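Local coordinates for protein nucleoside-diphosphate-sugar epimerase (PDB 2X4G) that is of uncertain function but probably acts as an NAD-dependent enzyme of the epimerase/dehydratase family, working on nucleotide-linked sugars, at residues A111-Q115 with A116-R120; S153-V156 with L157-A161; D218-E221 with A222-L226; M267-A270 with M271-L275; D307-K310 with A311-L315. All blocks are in the same frame, centred on the assembly; numbering follows the deposited sequence.

Contact 1 (A111-Q115 with A116-R120); sequences AACLQ and ARVPR
Cys113 and Val118 meet across the C-terminal end of helix 98-116, where backbone hydrogen bonds close the helix as a Schellman motif. Val118 N donates to Cys113 O over 3.2 Å, in the carbonyl plane; this is the six-residue (6→1) bond of the motif. The positive phi of Arg117 (64°) turns the chain so that Val118 N points back to Cys113 O. A second, weak bond runs from Arg117 N to Leu114 O at 3.4 Å. One residue earlier the ordinary i to i+4 bond is still made, with Ala116 N bonded to Ala112 O at 2.9 Å.

Apolar contact follows the same path. Val118 CG2 lies 4.5 Å from Cys113 SG, a loose touch of the kind Schellman motifs usually place between the residue after the positive-phi position and the helix residue five before it. The branching of Val118 provides for this: CG1 is anti to the backbone N (chi1 -177°), which sets CG2 beside that N, near Cys113 O. The methyl of Ala116 rests against Ala112 O, and Arg117 runs extended away from the helix with its CG near Leu114 O.

Helix 68-74 and the loop after it flank the helix: Ala112 packs on Leu71 and Leu75, Ala116 on Leu75, and Gln115 on Glu72. Beyond the turn, Arg120 pairs by backbone bonds with Val81 as strand 121-124 joins the parallel sheet beside strand 80-83.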
loop_
_atom_site.group_PDB
_atom_site.type_symbol
_atom_site.label_atom_id
_atom_site.label_comp_id
_atom_site.label_asym_id
_atom_site.label_seq_id
_atom_site.Cartn_x
_atom_site.Cartn_y
_atom_site.Cartn_z
ATOM N N ALA A 111 -23.746 1.122 24.034
ATOM C CA ALA A 111 -23.797 0.941 25.476
ATOM C C ALA A 111 -24.381 2.189 26.149
ATOM O O ALA A 111 -25.380 2.086 26.857
ATOM C CB ALA A 111 -22.405 0.628 26.033
ATOM N N ALA A 112 -23.786 3.361 25.899
ATOM C CA ALA A 112 -24.206 4.598 26.583
ATOM C C ALA A 112 -25.616 5.038 26.220
ATOM O O ALA A 112 -26.290 5.638 27.046
ATOM C CB ALA A 112 -23.236 5.718 26.327
ATOM N N CYS A 113 -26.059 4.739 24.995
ATOM C CA CYS A 113 -27.407 5.073 24.556
ATOM C C CYS A 113 -28.449 4.309 25.350
ATOM O O CYS A 113 -29.520 4.837 25.632
ATOM C CB CYS A 113 -27.605 4.759 23.064
ATOM S SG CYS A 113 -26.870 5.922 21.874
ATOM N N LEU A 114 -28.151 3.056 25.666
ATOM C CA LEU A 114 -29.028 2.245 26.502
ATOM C C LEU A 114 -29.155 2.824 27.913
ATOM O O LEU A 114 -30.261 2.962 28.413
ATOM C CB LEU A 114 -28.511 0.808 26.572
ATOM C CG LEU A 114 -29.368 -0.284 27.216
ATOM C CD1 LEU A 114 -30.846 -0.249 26.764
ATOM C CD2 LEU A 114 -28.749 -1.624 26.891
ATOM N N GLN A 115 -28.042 3.174 28.547
ATOM C CA GLN A 115 -28.073 3.772 29.892
ATOM C C GLN A 115 -28.684 5.175 29.954
ATOM O O GLN A 115 -29.347 5.516 30.930
ATOM C CB GLN A 115 -26.657 3.863 30.497
ATOM C CG GLN A 115 -25.969 2.539 30.801
ATOM C CD GLN A 115 -26.760 1.665 31.761
ATOM O OE1 GLN A 115 -27.211 0.586 31.383
ATOM N NE2 GLN A 115 -26.945 2.132 33.003
ATOM N N ALA A 116 -28.427 6.006 28.948
ATOM C CA ALA A 116 -28.975 7.375 28.916
ATOM C C ALA A 116 -30.456 7.378 28.550
ATOM O O ALA A 116 -31.141 8.386 28.734
ATOM C CB ALA A 116 -28.207 8.233 27.938
ATOM N N ARG A 117 -30.927 6.242 28.030
ATOM C CA ARG A 117 -32.319 6.037 27.613
ATOM C C ARG A 117 -32.702 6.953 26.458
ATOM O O ARG A 117 -33.797 7.476 26.427
ATOM C CB ARG A 117 -33.293 6.147 28.809
ATOM C CG ARG A 117 -33.906 4.811 29.204
ATOM C CD ARG A 117 -34.588 4.827 30.604
ATOM N NE ARG A 117 -35.724 3.882 30.675
ATOM C CZ ARG A 117 -36.396 3.535 31.785
ATOM N NH1 ARG A 117 -36.062 4.039 32.974
ATOM N NH2 ARG A 117 -37.414 2.669 31.711
ATOM N N VAL A 118 -31.798 7.121 25.495
ATOM C CA VAL A 118 -32.086 7.935 24.297
ATOM C C VAL A 118 -33.186 7.247 23.494
ATOM O O VAL A 118 -33.074 6.053 23.218
ATOM C CB VAL A 118 -30.876 8.084 23.357
ATOM C CG1 VAL A 118 -31.248 8.986 22.193
ATOM C CG2 VAL A 118 -29.654 8.630 24.086
ATOM N N PRO A 119 -34.239 7.998 23.106
ATOM C CA PRO A 119 -35.391 7.362 22.467
ATOM C C PRO A 119 -35.223 7.069 20.991
ATOM O O PRO A 119 -35.973 6.269 20.459
ATOM C CB PRO A 119 -36.525 8.384 22.655
ATOM C CG PRO A 119 -35.887 9.664 23.076
ATOM C CD PRO A 119 -34.398 9.463 23.175
ATOM N N ARG A 120 -34.232 7.683 20.354
ATOM C CA ARG A 120 -34.179 7.802 18.902
ATOM C C ARG A 120 -32.706 7.921 18.471
ATOM O O ARG A 120 -32.037 8.884 18.832
ATOM C CB ARG A 120 -34.963 9.069 18.575
ATOM C CG ARG A 120 -35.690 9.123 17.274
ATOM C CD ARG A 120 -36.863 8.158 17.113
ATOM N NE ARG A 120 -37.054 7.985 15.676
ATOM C CZ ARG A 120 -37.743 7.021 15.088
ATOM N NH1 ARG A 120 -38.393 6.110 15.804
ATOM N NH2 ARG A 120 -37.796 6.999 13.757
#

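Contact 2 (S153-V156 with L157-A161); sequences SSYV and LCKWA
Tyr155 and Lys159 stand one turn apart at the start of helix 154-171, with the Tyr-x-x-x-Lys spacing that is the signature of short-chain dehydrogenases/reductases; the arrangement is consistent with that family's active-site pair. The two side chains cross obliquely. Tyr155 has its ring anti to the backbone N (chi1 -170°), which carries it out on the lysine's side of the helix, and chi2 near 70° turns one face to Lys159. Lys159 is bent at chi2 and chi4, and the bends bring its methylenes past the ring: CD sits 4.2 Å above the ring plane, offset toward the rim. Lys159 CE lies 4.0 Å from Tyr155 OH, so the methylenes run from over the ring rim to the hydroxyl. Lys159 also packs on Ser126.

Backbone bonds fix the spacing of the pair, Lys159 N reaching Tyr155 O at 2.9 Å. The next bond, from Trp160 N to Val156 O, is 2.7 Å long. Trp160 turns its indole toward Leu148 and Pro149, while Leu157 also rests on Pro149. On another side of the helix Cys158 packs on Val99 and Ala102 of helix 98-116.

Ser153 occupies the N-cap. Its OG accepts from Val156 N over 3.1 Å with an N-H...O angle of 165°.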
loop_
_atom_site.group_PDB
_atom_site.type_symbol
_atom_site.label_atom_id
_atom_site.label_comp_id
_atom_site.label_asym_id
_atom_site.label_seq_id
_atom_site.Cartn_x
_atom_site.Cartn_y
_atom_site.Cartn_z
ATOM N N SER A 153 -13.172 -7.022 0.035
ATOM C CA SER A 153 -12.201 -6.115 0.643
ATOM C C SER A 153 -12.463 -5.908 2.131
ATOM O O SER A 153 -13.578 -6.083 2.611
ATOM C CB SER A 153 -12.273 -4.769 -0.041
ATOM O OG SER A 153 -13.543 -4.195 0.192
ATOM N N SER A 154 -11.425 -5.513 2.854
ATOM C CA SER A 154 -11.557 -5.222 4.270
ATOM C C SER A 154 -12.371 -3.956 4.489
ATOM O O SER A 154 -12.997 -3.791 5.524
ATOM C CB SER A 154 -10.180 -5.112 4.930
ATOM O OG SER A 154 -9.484 -3.996 4.444
ATOM N N TYR A 155 -12.372 -3.061 3.511
ATOM C CA TYR A 155 -13.259 -1.899 3.550
ATOM C C TYR A 155 -14.715 -2.335 3.603
ATOM O O TYR A 155 -15.457 -1.927 4.504
ATOM C CB TYR A 155 -13.034 -0.992 2.330
ATOM C CG TYR A 155 -13.735 0.332 2.441
ATOM C CD1 TYR A 155 -13.302 1.277 3.360
ATOM C CD2 TYR A 155 -14.838 0.635 1.655
ATOM C CE1 TYR A 155 -13.939 2.501 3.488
ATOM C CE2 TYR A 155 -15.489 1.849 1.775
ATOM C CZ TYR A 155 -15.037 2.786 2.695
ATOM O OH TYR A 155 -15.661 4.013 2.851
ATOM N N VAL A 156 -15.117 -3.152 2.625
ATOM C CA VAL A 156 -16.480 -3.698 2.566
ATOM C C VAL A 156 -16.804 -4.446 3.853
ATOM O O VAL A 156 -17.925 -4.383 4.338
ATOM C CB VAL A 156 -16.673 -4.696 1.383
ATOM C CG1 VAL A 156 -17.939 -5.536 1.583
ATOM C CG2 VAL A 156 -16.699 -3.975 0.049
ATOM N N LEU A 157 -15.810 -5.149 4.402
ATOM C CA LEU A 157 -16.013 -6.008 5.559
ATOM C C LEU A 157 -16.315 -5.169 6.784
ATOM O O LEU A 157 -17.259 -5.431 7.535
ATOM C CB LEU A 157 -14.767 -6.849 5.784
ATOM C CG LEU A 157 -14.976 -8.085 6.648
ATOM C CD1 LEU A 157 -15.939 -9.055 5.985
ATOM C CD2 LEU A 157 -13.644 -8.771 6.917
ATOM N N CYS A 158 -15.505 -4.140 6.965
ATOM C CA CYS A 158 -15.715 -3.182 8.024
ATOM C C CYS A 158 -17.086 -2.504 7.875
ATOM O O CYS A 158 -17.868 -2.403 8.819
ATOM C CB CYS A 158 -14.584 -2.161 8.006
ATOM S SG CYS A 158 -14.957 -0.736 9.001
ATOM N N LYS A 159 -17.397 -2.069 6.669
ATOM C CA LYS A 159 -18.695 -1.443 6.422
ATOM C C LYS A 159 -19.866 -2.411 6.583
ATOM O O LYS A 159 -20.934 -2.015 7.024
ATOM C CB LYS A 159 -18.708 -0.743 5.050
ATOM C CG LYS A 159 -18.430 0.782 5.127
ATOM C CD LYS A 159 -17.186 1.169 5.954
ATOM C CE LYS A 159 -17.164 2.661 6.303
ATOM N NZ LYS A 159 -18.454 3.112 6.940
ATOM N N TRP A 160 -19.670 -3.675 6.253
ATOM C CA TRP A 160 -20.702 -4.688 6.484
ATOM C C TRP A 160 -20.913 -4.914 7.969
ATOM O O TRP A 160 -22.036 -5.068 8.413
ATOM C CB TRP A 160 -20.329 -6.020 5.818
ATOM C CG TRP A 160 -21.144 -7.178 6.296
ATOM C CD1 TRP A 160 -22.345 -7.577 5.814
ATOM C CD2 TRP A 160 -20.814 -8.082 7.356
ATOM N NE1 TRP A 160 -22.794 -8.673 6.505
ATOM C CE2 TRP A 160 -21.873 -9.004 7.461
ATOM C CE3 TRP A 160 -19.725 -8.202 8.228
ATOM C CZ2 TRP A 160 -21.875 -10.046 8.398
ATOM C CZ3 TRP A 160 -19.732 -9.228 9.168
ATOM C CH2 TRP A 160 -20.795 -10.139 9.242
ATOM N N ALA A 161 -19.826 -4.962 8.728
ATOM C CA ALA A 161 -19.913 -5.216 10.172
ATOM C C ALA A 161 -20.693 -4.119 10.905
ATOM O O ALA A 161 -21.631 -4.401 11.640
ATOM C CB ALA A 161 -18.526 -5.357 10.764
#

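Contact 3 (D218-E221 with A222-L226); sequences DAAE and AGRGL
Glu221 and Arg224 carry most of this contact, three residues apart on helix 219-232. Their charged ends meet in a long salt bridge, Glu221 OE1 to Arg224 NH2 at 3.6 Å, with the carboxylate and guanidinium planes 68° apart. OE1 lies at the edge of the guanidinium, in its plane, and so does a water that completes the link: it donates to Glu221 OE1 at 3.0 Å and accepts from Arg224 NE at 2.7 Å. A bend at chi3 (-81°) folds the arginine back along the helix, bringing one guanidinium face over the backbone. Ala220 O lies 3.8 Å from that plane, beneath its centre. The other carboxylate oxygen of Glu221, OE2, has three partners outside the helix: it accepts from Ser319 OG, Thr320 N and Thr321 N.

Within the Rossmann-type fold this is the junction where strand 213-218 passes straight into helix 219-232. Asp218 serves as the N-cap: its OD2 uses the anti lone pair to accept from Glu221 N at 3.2 Å, while OD1 bonds Thr326 OG1 and forms a salt bridge with Arg329.

Ala222, the third main residue, donates its N to Asp218 O at 2.9 Å. Its methyl, lying by the same oxygen, faces Leu25 of helix 24-35. Arg224 reaches Ala32 of that helix, and Gly225 N returns to Glu221 O over 2.8 Å.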
loop_
_atom_site.group_PDB
_atom_site.type_symbol
_atom_site.label_atom_id
_atom_site.label_comp_id
_atom_site.label_asym_id
_atom_site.label_seq_id
_atom_site.Cartn_x
_atom_site.Cartn_y
_atom_site.Cartn_z
ATOM N N ASP A 218 -25.638 15.953 -2.438
ATOM C CA ASP A 218 -25.281 17.276 -1.982
ATOM C C ASP A 218 -25.201 17.239 -0.436
ATOM O O ASP A 218 -26.029 16.624 0.228
ATOM C CB ASP A 218 -26.328 18.254 -2.536
ATOM C CG ASP A 218 -26.178 19.685 -2.025
ATOM O OD1 ASP A 218 -25.550 20.490 -2.740
ATOM O OD2 ASP A 218 -26.734 20.027 -0.945
ATOM N N ALA A 219 -24.178 17.863 0.125
ATOM C CA ALA A 219 -23.946 17.772 1.543
ATOM C C ALA A 219 -25.111 18.366 2.330
ATOM O O ALA A 219 -25.593 17.753 3.288
ATOM C CB ALA A 219 -22.653 18.464 1.911
ATOM N N ALA A 220 -25.546 19.559 1.934
ATOM C CA ALA A 220 -26.604 20.264 2.666
ATOM C C ALA A 220 -27.830 19.378 2.755
ATOM O O ALA A 220 -28.421 19.256 3.811
ATOM C CB ALA A 220 -26.953 21.624 2.004
ATOM N N GLU A 221 -28.182 18.731 1.654
ATOM C CA GLU A 221 -29.348 17.862 1.622
ATOM C C GLU A 221 -29.139 16.622 2.467
ATOM O O GLU A 221 -30.033 16.261 3.239
ATOM C CB GLU A 221 -29.732 17.438 0.190
ATOM C CG GLU A 221 -29.699 18.564 -0.801
ATOM C CD GLU A 221 -30.901 18.627 -1.705
ATOM O OE1 GLU A 221 -31.928 19.172 -1.259
ATOM O OE2 GLU A 221 -30.802 18.190 -2.871
ATOM N N ALA A 222 -27.990 15.963 2.317
ATOM C CA ALA A 222 -27.739 14.703 3.039
ATOM C C ALA A 222 -27.946 14.913 4.545
ATOM O O ALA A 222 -28.522 14.081 5.221
ATOM C CB ALA A 222 -26.360 14.158 2.730
ATOM N N GLY A 223 -27.518 16.063 5.045
ATOM C CA GLY A 223 -27.811 16.469 6.422
ATOM C C GLY A 223 -29.291 16.547 6.760
ATOM O O GLY A 223 -29.702 16.171 7.847
ATOM N N ARG A 224 -30.095 17.052 5.840
ATOM C CA ARG A 224 -31.517 17.124 6.072
ATOM C C ARG A 224 -32.132 15.726 6.023
ATOM O O ARG A 224 -33.007 15.385 6.828
ATOM C CB ARG A 224 -32.161 18.077 5.072
ATOM C CG ARG A 224 -31.674 19.540 5.284
ATOM C CD ARG A 224 -32.502 20.597 4.568
ATOM N NE ARG A 224 -32.097 20.675 3.175
ATOM C CZ ARG A 224 -31.239 21.564 2.666
ATOM N NH1 ARG A 224 -30.659 22.506 3.420
ATOM N NH2 ARG A 224 -30.958 21.508 1.367
ATOM N N GLY A 225 -31.643 14.905 5.104
ATOM C CA GLY A 225 -32.052 13.521 5.040
ATOM C C GLY A 225 -31.762 12.768 6.314
ATOM O O GLY A 225 -32.550 11.943 6.735
ATOM N N LEU A 226 -30.625 13.038 6.934
ATOM C CA LEU A 226 -30.297 12.394 8.198
ATOM C C LEU A 226 -31.310 12.789 9.267
ATOM O O LEU A 226 -31.884 11.913 9.926
ATOM C CB LEU A 226 -28.867 12.734 8.655
ATOM C CG LEU A 226 -27.705 12.220 7.810
ATOM C CD1 LEU A 226 -26.399 12.649 8.430
ATOM C CD2 LEU A 226 -27.760 10.740 7.703
HETATM O O HOH W 1 -33.277 19.011 1.426
#

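Contact 4 (M267-A270 with M271-L275); sequences MSMA and MARAL
Met269 lies across the guanidinium of Arg273, one helical turn further on. The methionine presents its CG, not its sulfur, to the flat group: CG sits 3.9 Å above the guanidinium plane and over its centre. With chi1 at -172° the CG of Met269 is anti to the backbone N and stands out from the helix, and Arg273, extended from CG to NE, runs back toward the helix start to pass beneath it. Their backbones are joined too, Arg273 N to Met269 O at 3.2 Å.

A second, apolar group is formed by Met267, Met271 and Ala272. The chain of Met267 runs out straight through CG and SD, then turns at its terminal methyl, so that CE comes within 4.3 Å of Ala272 CB. Met267 CG is 4.5 Å from Met271 CB. Met267 and Met269 both also touch Val210 of strand 208-210.

Ser268 holds the N-cap of helix 269-280, although its OG receives only a weak bond, from Ala270 N at 3.2 Å. The methionine and leucine side continues into the second subunit, where Met271 packs on Met267, and Leu275 on Leu275, of the neighbouring chain. The arrangement is that of a serine-capped helix start whose apolar side lies in a dimer interface.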
loop_
_atom_site.group_PDB
_atom_site.type_symbol
_atom_site.label_atom_id
_atom_site.label_comp_id
_atom_site.label_asym_id
_atom_site.label_seq_id
_atom_site.Cartn_x
_atom_site.Cartn_y
_atom_site.Cartn_z
ATOM N N MET A 267 -9.025 4.972 -17.621
ATOM C CA MET A 267 -7.970 4.040 -17.401
ATOM C C MET A 267 -8.601 2.688 -17.210
ATOM O O MET A 267 -9.526 2.535 -16.418
ATOM C CB MET A 267 -7.189 4.443 -16.174
ATOM C CG MET A 267 -5.866 3.738 -16.061
ATOM S SD MET A 267 -5.097 4.155 -14.506
ATOM C CE MET A 267 -6.258 3.356 -13.395
ATOM N N SER A 268 -8.091 1.719 -17.957
ATOM C CA SER A 268 -8.619 0.357 -17.986
ATOM C C SER A 268 -8.625 -0.289 -16.603
ATOM O O SER A 268 -7.818 0.044 -15.738
ATOM C CB SER A 268 -7.791 -0.492 -18.961
ATOM O OG SER A 268 -8.131 -1.856 -18.879
ATOM N N MET A 269 -9.556 -1.207 -16.400
ATOM C CA MET A 269 -9.618 -1.954 -15.164
ATOM C C MET A 269 -8.456 -2.931 -15.085
ATOM O O MET A 269 -7.861 -3.115 -14.022
ATOM C CB MET A 269 -10.933 -2.724 -15.077
ATOM C CG MET A 269 -11.167 -3.375 -13.716
ATOM S SD MET A 269 -11.166 -2.155 -12.401
ATOM C CE MET A 269 -12.613 -1.213 -12.919
ATOM N N ALA A 270 -8.149 -3.558 -16.215
ATOM C CA ALA A 270 -6.996 -4.444 -16.328
ATOM C C ALA A 270 -5.682 -3.710 -16.030
ATOM O O ALA A 270 -4.765 -4.281 -15.422
ATOM C CB ALA A 270 -6.948 -5.067 -17.717
ATOM N N MET A 271 -5.605 -2.444 -16.444
ATOM C CA MET A 271 -4.406 -1.638 -16.246
ATOM C C MET A 271 -4.253 -1.232 -14.796
ATOM O O MET A 271 -3.171 -0.852 -14.381
ATOM C CB MET A 271 -4.452 -0.394 -17.123
ATOM C CG MET A 271 -3.116 -0.005 -17.730
ATOM S SD MET A 271 -3.344 0.727 -19.378
ATOM C CE MET A 271 -1.734 0.526 -20.159
ATOM N N ALA A 272 -5.345 -1.302 -14.037
ATOM C CA ALA A 272 -5.333 -1.056 -12.595
ATOM C C ALA A 272 -4.792 -2.257 -11.838
ATOM O O ALA A 272 -3.958 -2.112 -10.950
ATOM C CB ALA A 272 -6.730 -0.711 -12.105
ATOM N N ARG A 273 -5.272 -3.444 -12.189
ATOM C CA ARG A 273 -4.750 -4.690 -11.601
ATOM C C ARG A 273 -3.298 -4.949 -11.979
ATOM O O ARG A 273 -2.524 -5.459 -11.167
ATOM C CB ARG A 273 -5.601 -5.891 -12.011
ATOM C CG ARG A 273 -6.882 -6.009 -11.217
ATOM C CD ARG A 273 -7.972 -6.728 -11.989
ATOM N NE ARG A 273 -9.270 -6.517 -11.348
ATOM C CZ ARG A 273 -10.451 -6.794 -11.902
ATOM N NH1 ARG A 273 -10.527 -7.310 -13.132
ATOM N NH2 ARG A 273 -11.565 -6.549 -11.217
ATOM N N ALA A 274 -2.939 -4.603 -13.215
ATOM C CA ALA A 274 -1.566 -4.748 -13.690
ATOM C C ALA A 274 -0.571 -3.884 -12.901
ATOM O O ALA A 274 0.614 -4.208 -12.863
ATOM C CB ALA A 274 -1.476 -4.444 -15.176
ATOM N N LEU A 275 -1.041 -2.799 -12.283
ATOM C CA LEU A 275 -0.212 -2.003 -11.372
ATOM C C LEU A 275 -0.177 -2.626 -9.995
ATOM O O LEU A 275 0.876 -2.704 -9.371
ATOM C CB LEU A 275 -0.714 -0.557 -11.264
ATOM C CG LEU A 275 -0.141 0.369 -12.341
ATOM C CD1 LEU A 275 -0.755 1.742 -12.315
ATOM C CD2 LEU A 275 1.370 0.491 -12.172
#

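Contact 5 (D307-K310 with A311-L315); sequences DGRK and AREEL
The carboxylate of Glu314 comes alongside the aliphatic chain of Lys310, OE1 lying 3.9 Å from Lys310 CG and 4.1 Å from Lys310 CE. Two aromatic rings outside the helix take part as well, Tyr239 in a cation-pi contact with Lys310 and Phe318 in one with Arg312. A second carboxylate, that of Glu313, brings OE1 to 3.9 Å from Arg309 CB. A third, on Asp307, receives a backbone donor from above its plane: Arg309 N approaches OD2 53° out of it, at 3.2 Å. That bond closes an Asx turn, which leads through Gly308, the N-cap residue, into the short helix 309-315.

Neither of the opposite-charge pairs spaced i to i+4 closes a salt bridge of its own. Lys310 is extended throughout, with CG anti to the backbone N (chi1 -172°), and this carries its NZ past Glu314, 5.3 Å from OE1. The ends of Lys310 and Glu314 have partners elsewhere. Lys310 NZ forms a salt bridge with Glu237 and bonds Arg238 O, whereas Glu314 accepts from Tyr239 OH at OE2 and pairs with Arg234 through OE1. Both side chains therefore converge on the start of strand 238-247, and the helix is fastened there by charge as well as by packing of Ala311 on Leu241 and of Leu315 on Tyr239.

Regular backbone bonds carry the helix forward: Arg312 N binds Gly308 O at 3.3 Å, and Glu314 N reaches Lys310 O over 2.9 Å.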
loop_
_atom_site.group_PDB
_atom_site.type_symbol
_atom_site.label_atom_id
_atom_site.label_comp_id
_atom_site.label_asym_id
_atom_site.label_seq_id
_atom_site.Cartn_x
_atom_site.Cartn_y
_atom_site.Cartn_z
ATOM N N ASP A 307 -31.110 3.519 -5.345
ATOM C CA ASP A 307 -32.531 3.789 -5.526
ATOM C C ASP A 307 -32.983 4.567 -4.312
ATOM O O ASP A 307 -32.875 4.075 -3.195
ATOM C CB ASP A 307 -33.308 2.450 -5.606
ATOM C CG ASP A 307 -34.805 2.615 -5.988
ATOM O OD1 ASP A 307 -35.483 1.582 -6.224
ATOM O OD2 ASP A 307 -35.303 3.763 -6.075
ATOM N N GLY A 308 -33.507 5.770 -4.539
ATOM C CA GLY A 308 -33.968 6.649 -3.460
ATOM C C GLY A 308 -35.435 6.593 -3.063
ATOM O O GLY A 308 -35.883 7.422 -2.281
ATOM N N ARG A 309 -36.180 5.612 -3.553
ATOM C CA ARG A 309 -37.636 5.571 -3.347
ATOM C C ARG A 309 -38.089 5.413 -1.892
ATOM O O ARG A 309 -39.079 6.025 -1.475
ATOM C CB ARG A 309 -38.256 4.435 -4.163
ATOM C CG ARG A 309 -38.365 4.695 -5.670
ATOM C CD ARG A 309 -38.469 3.351 -6.418
ATOM N NE ARG A 309 -39.186 3.434 -7.695
ATOM C CZ ARG A 309 -39.451 2.379 -8.468
ATOM N NH1 ARG A 309 -39.038 1.160 -8.103
ATOM N NH2 ARG A 309 -40.118 2.539 -9.616
ATOM N N LYS A 310 -37.396 4.565 -1.133
ATOM C CA LYS A 310 -37.804 4.281 0.242
ATOM C C LYS A 310 -37.794 5.582 1.016
ATOM O O LYS A 310 -38.803 5.930 1.614
ATOM C CB LYS A 310 -36.882 3.259 0.899
ATOM C CG LYS A 310 -37.337 2.769 2.266
ATOM C CD LYS A 310 -36.422 1.655 2.755
ATOM C CE LYS A 310 -36.868 1.046 4.087
ATOM N NZ LYS A 310 -35.941 -0.034 4.593
ATOM N N ALA A 311 -36.678 6.313 0.977
ATOM C CA ALA A 311 -36.575 7.612 1.675
ATOM C C ALA A 311 -37.673 8.601 1.254
ATOM O O ALA A 311 -38.252 9.300 2.085
ATOM C CB ALA A 311 -35.209 8.243 1.442
ATOM N N ARG A 312 -37.942 8.661 -0.042
ATOM C CA ARG A 312 -38.943 9.551 -0.563
ATOM C C ARG A 312 -40.342 9.260 -0.044
ATOM O O ARG A 312 -41.030 10.161 0.405
ATOM C CB ARG A 312 -38.969 9.443 -2.078
ATOM C CG ARG A 312 -39.937 10.408 -2.726
ATOM C CD ARG A 312 -39.942 10.253 -4.210
ATOM N NE ARG A 312 -40.075 11.561 -4.831
ATOM C CZ ARG A 312 -39.179 12.111 -5.638
ATOM N NH1 ARG A 312 -38.062 11.469 -5.965
ATOM N NH2 ARG A 312 -39.410 13.316 -6.132
ATOM N N GLU A 313 -40.766 8.006 -0.131
ATOM C CA GLU A 313 -42.117 7.629 0.262
ATOM C C GLU A 313 -42.301 7.665 1.785
ATOM O O GLU A 313 -43.285 8.191 2.284
ATOM C CB GLU A 313 -42.452 6.254 -0.321
ATOM C CG GLU A 313 -42.408 6.254 -1.876
ATOM C CD GLU A 313 -42.880 4.929 -2.519
ATOM O OE1 GLU A 313 -42.047 4.270 -3.201
ATOM O OE2 GLU A 313 -44.075 4.560 -2.347
ATOM N N GLU A 314 -41.327 7.154 2.519
ATOM C CA GLU A 314 -41.429 7.098 3.962
ATOM C C GLU A 314 -41.022 8.393 4.625
ATOM O O GLU A 314 -41.721 8.874 5.499
ATOM C CB GLU A 314 -40.577 5.957 4.501
ATOM C CG GLU A 314 -40.947 4.620 3.867
ATOM C CD GLU A 314 -40.671 3.414 4.750
ATOM O OE1 GLU A 314 -40.729 2.287 4.211
ATOM O OE2 GLU A 314 -40.394 3.575 5.964
ATOM N N LEU A 315 -39.899 8.964 4.212
ATOM C CA LEU A 315 -39.347 10.139 4.915
ATOM C C LEU A 315 -39.812 11.472 4.353
ATOM O O LEU A 315 -39.723 12.483 5.031
ATOM C CB LEU A 315 -37.813 10.103 4.950
ATOM C CG LEU A 315 -37.229 8.762 5.400
ATOM C CD1 LEU A 315 -35.713 8.765 5.353
ATOM C CD2 LEU A 315 -37.746 8.416 6.792
#

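In the fold
All five contacts are local and come in series along the chain. Contact 1 closes helix 98-116, whereas contacts 2 to 5 start helices 154-171, 219-232, 269-280 and 309-315. The first three belong to the Rossmann-type epimerase/dehydratase region, and contact 2 packs on the helix that contact 1 ends, their centres about 26 Å apart. Contacts 3 and 5 are the closest pair, with centres about 14 Å and nearest atoms about 5 Å apart, without touching. Contact 4 stands off, its centre about 47 Å from that of contact 1 across the chain's centre, and meets the second subunit. The Tyr-x-x-x-Lys pair and the dimer interface thus lie in different parts of the protein.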